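Replicase polyprotein 1a (Avian infectious bronchitis virus, PDB 3LD1) is a viral replicase polyprotein cleaved by its own papain-like and 3C-like proteinases; the role of its nsp2 portion is not established. Local coordinates at residues L15-P27 with K51-G63. The protein carries 3 engineered substitutions. Sequence-based numbering, arbitrary orientation.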
loop_
_atom_site.group_PDB
_atom_site.type_symbol
_atom_site.label_atom_id
_atom_site.label_comp_id
_atom_site.label_asym_id
_atom_site.label_seq_id
_atom_site.Cartn_x
_atom_site.Cartn_y
_atom_site.Cartn_z
ATOM N N LEU A 15 -3.425 -22.743 -18.078
ATOM C CA LEU A 15 -3.927 -24.083 -17.847
ATOM C C LEU A 15 -3.788 -24.142 -16.366
ATOM O O LEU A 15 -4.742 -24.529 -15.625
ATOM C CB LEU A 15 -3.044 -25.135 -18.515
ATOM C CG LEU A 15 -3.444 -26.570 -18.120
ATOM C CD1 LEU A 15 -4.861 -26.897 -18.658
ATOM C CD2 LEU A 15 -2.449 -27.641 -18.612
ATOM N N CYS A 16 -2.641 -23.655 -15.931
ATOM C CA CYS A 16 -2.440 -23.504 -14.547
ATOM C C CYS A 16 -3.586 -22.718 -13.877
ATOM O O CYS A 16 -4.098 -23.085 -12.813
ATOM C CB CYS A 16 -1.111 -22.810 -14.257
ATOM S SG CYS A 16 -0.970 -23.134 -12.474
ATOM N N ASP A 17 -3.993 -21.652 -14.524
ATOM C CA ASP A 17 -5.119 -20.865 -14.054
ATOM C C ASP A 17 -6.423 -21.664 -14.025
ATOM O O ASP A 17 -7.215 -21.597 -13.031
ATOM C CB ASP A 17 -5.353 -19.625 -14.982
ATOM C CG ASP A 17 -4.416 -18.452 -14.683
ATOM O OD1 ASP A 17 -4.302 -17.587 -15.568
ATOM O OD2 ASP A 17 -3.850 -18.373 -13.565
ATOM N N ALA A 18 -6.673 -22.409 -15.107
ATOM C CA ALA A 18 -7.952 -23.140 -15.101
ATOM C C ALA A 18 -7.927 -24.176 -14.004
ATOM O O ALA A 18 -8.923 -24.335 -13.320
ATOM C CB ALA A 18 -8.247 -23.775 -16.390
ATOM N N LEU A 19 -6.811 -24.906 -13.865
ATOM C CA LEU A 19 -6.675 -25.898 -12.774
ATOM C C LEU A 19 -6.937 -25.145 -11.472
ATOM O O LEU A 19 -7.935 -25.375 -10.824
ATOM C CB LEU A 19 -5.287 -26.490 -12.743
ATOM C CG LEU A 19 -4.890 -27.380 -11.551
ATOM C CD1 LEU A 19 -5.873 -28.544 -11.358
ATOM C CD2 LEU A 19 -3.436 -27.887 -11.755
ATOM N N PHE A 20 -6.096 -24.179 -11.117
ATOM C CA PHE A 20 -6.321 -23.465 -9.852
ATOM C C PHE A 20 -7.774 -22.937 -9.637
ATOM O O PHE A 20 -8.282 -22.855 -8.515
ATOM C CB PHE A 20 -5.330 -22.286 -9.659
ATOM C CG PHE A 20 -5.472 -21.594 -8.282
ATOM C CD1 PHE A 20 -5.009 -22.228 -7.119
ATOM C CD2 PHE A 20 -6.102 -20.340 -8.171
ATOM C CE1 PHE A 20 -5.158 -21.579 -5.861
ATOM C CE2 PHE A 20 -6.230 -19.662 -6.944
ATOM C CZ PHE A 20 -5.798 -20.271 -5.776
ATOM N N PHE A 21 -8.447 -22.560 -10.708
ATOM C CA PHE A 21 -9.751 -21.972 -10.520
ATOM C C PHE A 21 -10.876 -22.935 -10.112
ATOM O O PHE A 21 -12.064 -22.555 -10.108
ATOM C CB PHE A 21 -10.100 -21.257 -11.792
ATOM C CG PHE A 21 -9.388 -19.977 -11.946
ATOM C CD1 PHE A 21 -8.852 -19.331 -10.815
ATOM C CD2 PHE A 21 -9.307 -19.346 -13.211
ATOM C CE1 PHE A 21 -8.185 -18.090 -10.973
ATOM C CE2 PHE A 21 -8.624 -18.112 -13.375
ATOM C CZ PHE A 21 -8.073 -17.498 -12.268
ATOM N N TYR A 22 -10.523 -24.183 -9.796
ATOM C CA TYR A 22 -11.478 -25.121 -9.201
ATOM C C TYR A 22 -11.554 -24.925 -7.712
ATOM O O TYR A 22 -12.412 -25.527 -7.074
ATOM C CB TYR A 22 -11.068 -26.565 -9.461
ATOM C CG TYR A 22 -11.504 -27.068 -10.792
ATOM C CD1 TYR A 22 -12.545 -28.040 -10.889
ATOM C CD2 TYR A 22 -10.866 -26.620 -11.986
ATOM C CE1 TYR A 22 -12.981 -28.532 -12.195
ATOM C CE2 TYR A 22 -11.282 -27.112 -13.260
ATOM C CZ TYR A 22 -12.363 -28.055 -13.320
ATOM O OH TYR A 22 -12.794 -28.516 -14.476
ATOM N N THR A 23 -10.653 -24.095 -7.165
ATOM C CA THR A 23 -10.490 -23.911 -5.724
ATOM C C THR A 23 -11.815 -23.524 -5.054
ATOM O O THR A 23 -12.693 -22.878 -5.691
ATOM C CB THR A 23 -9.444 -22.836 -5.397
ATOM O OG1 THR A 23 -9.149 -22.889 -3.992
ATOM C CG2 THR A 23 -9.973 -21.447 -5.767
ATOM N N SER A 24 -11.971 -23.978 -3.805
ATOM C CA SER A 24 -13.225 -23.779 -3.087
ATOM C C SER A 24 -12.953 -22.599 -2.177
ATOM O O SER A 24 -13.877 -21.985 -1.612
ATOM C CB SER A 24 -13.675 -25.059 -2.284
ATOM O OG SER A 24 -12.611 -25.705 -1.575
ATOM N N HIS A 25 -11.671 -22.260 -2.060
ATOM C CA HIS A 25 -11.279 -21.282 -1.108
ATOM C C HIS A 25 -12.064 -20.023 -1.318
ATOM O O HIS A 25 -12.282 -19.650 -2.459
ATOM C CB HIS A 25 -9.823 -21.013 -1.163
ATOM C CG HIS A 25 -9.327 -20.338 0.064
ATOM N ND1 HIS A 25 -9.567 -19.001 0.323
ATOM C CD2 HIS A 25 -8.659 -20.824 1.136
ATOM C CE1 HIS A 25 -9.031 -18.684 1.485
ATOM N NE2 HIS A 25 -8.466 -19.769 1.992
ATOM N N ASN A 26 -12.572 -19.438 -0.223
ATOM C CA ASN A 26 -13.286 -18.142 -0.252
ATOM C C ASN A 26 -12.344 -17.016 0.227
ATOM O O ASN A 26 -12.169 -16.812 1.444
ATOM C CB ASN A 26 -14.631 -18.171 0.544
ATOM C CG ASN A 26 -15.303 -16.760 0.670
ATOM O OD1 ASN A 26 -14.708 -15.697 0.377
ATOM N ND2 ASN A 26 -16.557 -16.761 1.125
ATOM N N PRO A 27 -11.747 -16.275 -0.722
ATOM C CA PRO A 27 -10.634 -15.305 -0.399
ATOM C C PRO A 27 -11.102 -14.004 0.318
ATOM O O PRO A 27 -11.996 -13.308 -0.151
ATOM C CB PRO A 27 -10.031 -14.974 -1.784
ATOM C CG PRO A 27 -11.260 -15.072 -2.738
ATOM C CD PRO A 27 -12.122 -16.244 -2.150
ATOM N N LYS A 51 -2.538 -31.497 -0.997
ATOM C CA LYS A 51 -3.964 -31.507 -1.129
ATOM C C LYS A 51 -4.503 -30.308 -1.893
ATOM O O LYS A 51 -3.944 -29.235 -1.809
ATOM C CB LYS A 51 -4.572 -31.411 0.254
ATOM C CG LYS A 51 -4.527 -32.723 1.075
ATOM C CD LYS A 51 -5.247 -32.438 2.458
ATOM C CE LYS A 51 -4.892 -33.507 3.493
ATOM N NZ LYS A 51 -6.207 -33.890 4.076
ATOM N N PHE A 52 -5.650 -30.456 -2.548
ATOM C CA PHE A 52 -6.279 -29.348 -3.198
ATOM C C PHE A 52 -7.794 -29.393 -2.952
ATOM O O PHE A 52 -8.520 -30.146 -3.570
ATOM C CB PHE A 52 -5.865 -29.390 -4.668
ATOM C CG PHE A 52 -6.392 -28.262 -5.521
ATOM C CD1 PHE A 52 -6.563 -26.958 -5.008
ATOM C CD2 PHE A 52 -6.726 -28.519 -6.882
ATOM C CE1 PHE A 52 -7.072 -25.889 -5.853
ATOM C CE2 PHE A 52 -7.256 -27.473 -7.721
ATOM C CZ PHE A 52 -7.414 -26.158 -7.204
ATOM N N GLU A 53 -8.253 -28.630 -1.980
ATOM C CA GLU A 53 -9.648 -28.418 -1.790
ATOM C C GLU A 53 -10.380 -27.778 -3.015
ATOM O O GLU A 53 -10.331 -26.557 -3.203
ATOM C CB GLU A 53 -9.857 -27.600 -0.488
ATOM C CG GLU A 53 -10.389 -28.449 0.616
ATOM C CD GLU A 53 -11.665 -29.285 0.144
ATOM O OE1 GLU A 53 -12.678 -28.695 -0.375
ATOM O OE2 GLU A 53 -11.642 -30.551 0.257
ATOM N N THR A 54 -11.095 -28.564 -3.820
ATOM C CA THR A 54 -11.853 -27.963 -4.907
ATOM C C THR A 54 -13.356 -27.827 -4.642
ATOM O O THR A 54 -13.822 -28.161 -3.574
ATOM C CB THR A 54 -11.663 -28.736 -6.231
ATOM O OG1 THR A 54 -12.631 -29.797 -6.324
ATOM C CG2 THR A 54 -10.267 -29.340 -6.333
ATOM N N VAL A 55 -14.106 -27.356 -5.646
ATOM C CA VAL A 55 -15.594 -27.257 -5.608
ATOM C C VAL A 55 -16.236 -28.568 -6.124
ATOM O O VAL A 55 -17.479 -28.663 -6.305
ATOM C CB VAL A 55 -16.198 -26.044 -6.446
ATOM C CG1 VAL A 55 -15.676 -24.734 -5.996
ATOM C CG2 VAL A 55 -15.953 -26.178 -7.939
ATOM N N CYS A 56 -15.353 -29.531 -6.425
ATOM C CA CYS A 56 -15.702 -30.907 -6.731
ATOM C C CYS A 56 -15.113 -31.790 -5.655
ATOM O O CYS A 56 -14.802 -32.931 -5.935
ATOM C CB CYS A 56 -15.044 -31.321 -8.027
ATOM S SG CYS A 56 -15.725 -30.445 -9.391
ATOM N N GLY A 57 -14.881 -31.251 -4.451
ATOM C CA GLY A 57 -14.277 -32.057 -3.365
ATOM C C GLY A 57 -12.747 -32.101 -3.411
ATOM O O GLY A 57 -12.090 -31.431 -4.245
ATOM N N LEU A 58 -12.169 -32.871 -2.495
ATOM C CA LEU A 58 -10.758 -32.809 -2.202
ATOM C C LEU A 58 -10.019 -33.621 -3.264
ATOM O O LEU A 58 -10.383 -34.769 -3.495
ATOM C CB LEU A 58 -10.511 -33.423 -0.825
ATOM C CG LEU A 58 -9.064 -33.680 -0.353
ATOM C CD1 LEU A 58 -8.190 -32.410 -0.470
ATOM C CD2 LEU A 58 -9.076 -34.156 1.106
ATOM N N PHE A 59 -9.009 -33.062 -3.936
ATOM C CA PHE A 59 -8.144 -33.964 -4.730
ATOM C C PHE A 59 -6.768 -33.852 -4.183
ATOM O O PHE A 59 -6.454 -32.913 -3.415
ATOM C CB PHE A 59 -8.103 -33.688 -6.244
ATOM C CG PHE A 59 -9.446 -33.849 -6.956
ATOM C CD1 PHE A 59 -9.660 -34.907 -7.824
ATOM C CD2 PHE A 59 -10.474 -32.893 -6.799
ATOM C CE1 PHE A 59 -10.892 -35.026 -8.508
ATOM C CE2 PHE A 59 -11.698 -32.999 -7.460
ATOM C CZ PHE A 59 -11.917 -34.062 -8.322
ATOM N N LEU A 60 -5.953 -34.813 -4.575
ATOM C CA LEU A 60 -4.542 -34.738 -4.293
ATOM C C LEU A 60 -3.800 -34.501 -5.622
ATOM O O LEU A 60 -4.117 -35.186 -6.636
ATOM C CB LEU A 60 -4.074 -36.044 -3.667
ATOM C CG LEU A 60 -4.931 -36.697 -2.568
ATOM C CD1 LEU A 60 -4.195 -37.987 -2.111
ATOM C CD2 LEU A 60 -5.322 -35.751 -1.379
ATOM N N LEU A 61 -2.824 -33.569 -5.600
ATOM C CA LEU A 61 -1.961 -33.282 -6.761
ATOM C C LEU A 61 -0.500 -33.516 -6.462
ATOM O O LEU A 61 -0.089 -33.524 -5.333
ATOM C CB LEU A 61 -2.158 -31.850 -7.302
ATOM C CG LEU A 61 -3.578 -31.272 -7.436
ATOM C CD1 LEU A 61 -3.620 -29.763 -7.356
ATOM C CD2 LEU A 61 -4.241 -31.727 -8.670
ATOM N N LYS A 62 0.263 -33.666 -7.520
ATOM C CA LYS A 62 1.692 -33.809 -7.473
ATOM C C LYS A 62 2.366 -33.259 -8.770
ATOM O O LYS A 62 2.141 -33.786 -9.884
ATOM C CB LYS A 62 2.009 -35.282 -7.369
ATOM C CG LYS A 62 3.431 -35.557 -6.953
ATOM C CD LYS A 62 3.840 -36.953 -7.333
ATOM C CE LYS A 62 5.059 -37.320 -6.604
ATOM N NZ LYS A 62 4.552 -37.889 -5.336
ATOM N N GLY A 63 3.186 -32.216 -8.622
ATOM C CA GLY A 63 3.866 -31.667 -9.770
ATOM C C GLY A 63 4.937 -32.628 -10.217
ATOM O O GLY A 63 5.669 -33.183 -9.381
#
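Thr23 and Thr54 form a single beta bridge, flanked by the hydrogen bonds from Val55 N to Tyr22 O (2.9 Å) and from Ser24 N to Glu53 O (3.1 Å). The bridge joins the loop that leaves helix 13-20 to strand 50-54, an outermost strand of the mixed sheet 50-54, 57-64, 4-8, 74-76. Phe52, with CG anti to its backbone N (chi1 -178°), sends its ring against the last turn of the helix. Phe52 CZ lies 3.7 Å from Phe20 O, which sits in the ring plane at the edge. Leu19 CD1 lies 4.0 Å from Phe52 CE2, and Thr23 crosses the ring at about a right angle, CB to CE1. Thr54 CG2 sits over one face of the Phe52 ring, toward its rim. On the exposed side Ser24 OG donates to Glu53 OE1 (3.2 Å), on the anti side of the carboxylate. The hairpin turn from Thr54 to Gly57 is tied internally: Thr54 OG1 accepts from Cys56 N in an ST turn and donates to Gly57 O (2.7 Å). Cys56 SG meets the edge of the Tyr22 ring, whose hydroxyl hydrogen-bonds to Gly90 O. Phe40 of helix 30-46 meets both the Phe20 and Phe52 rings, while Phe89 of helix 82-89 packs on Leu19 and Leu61.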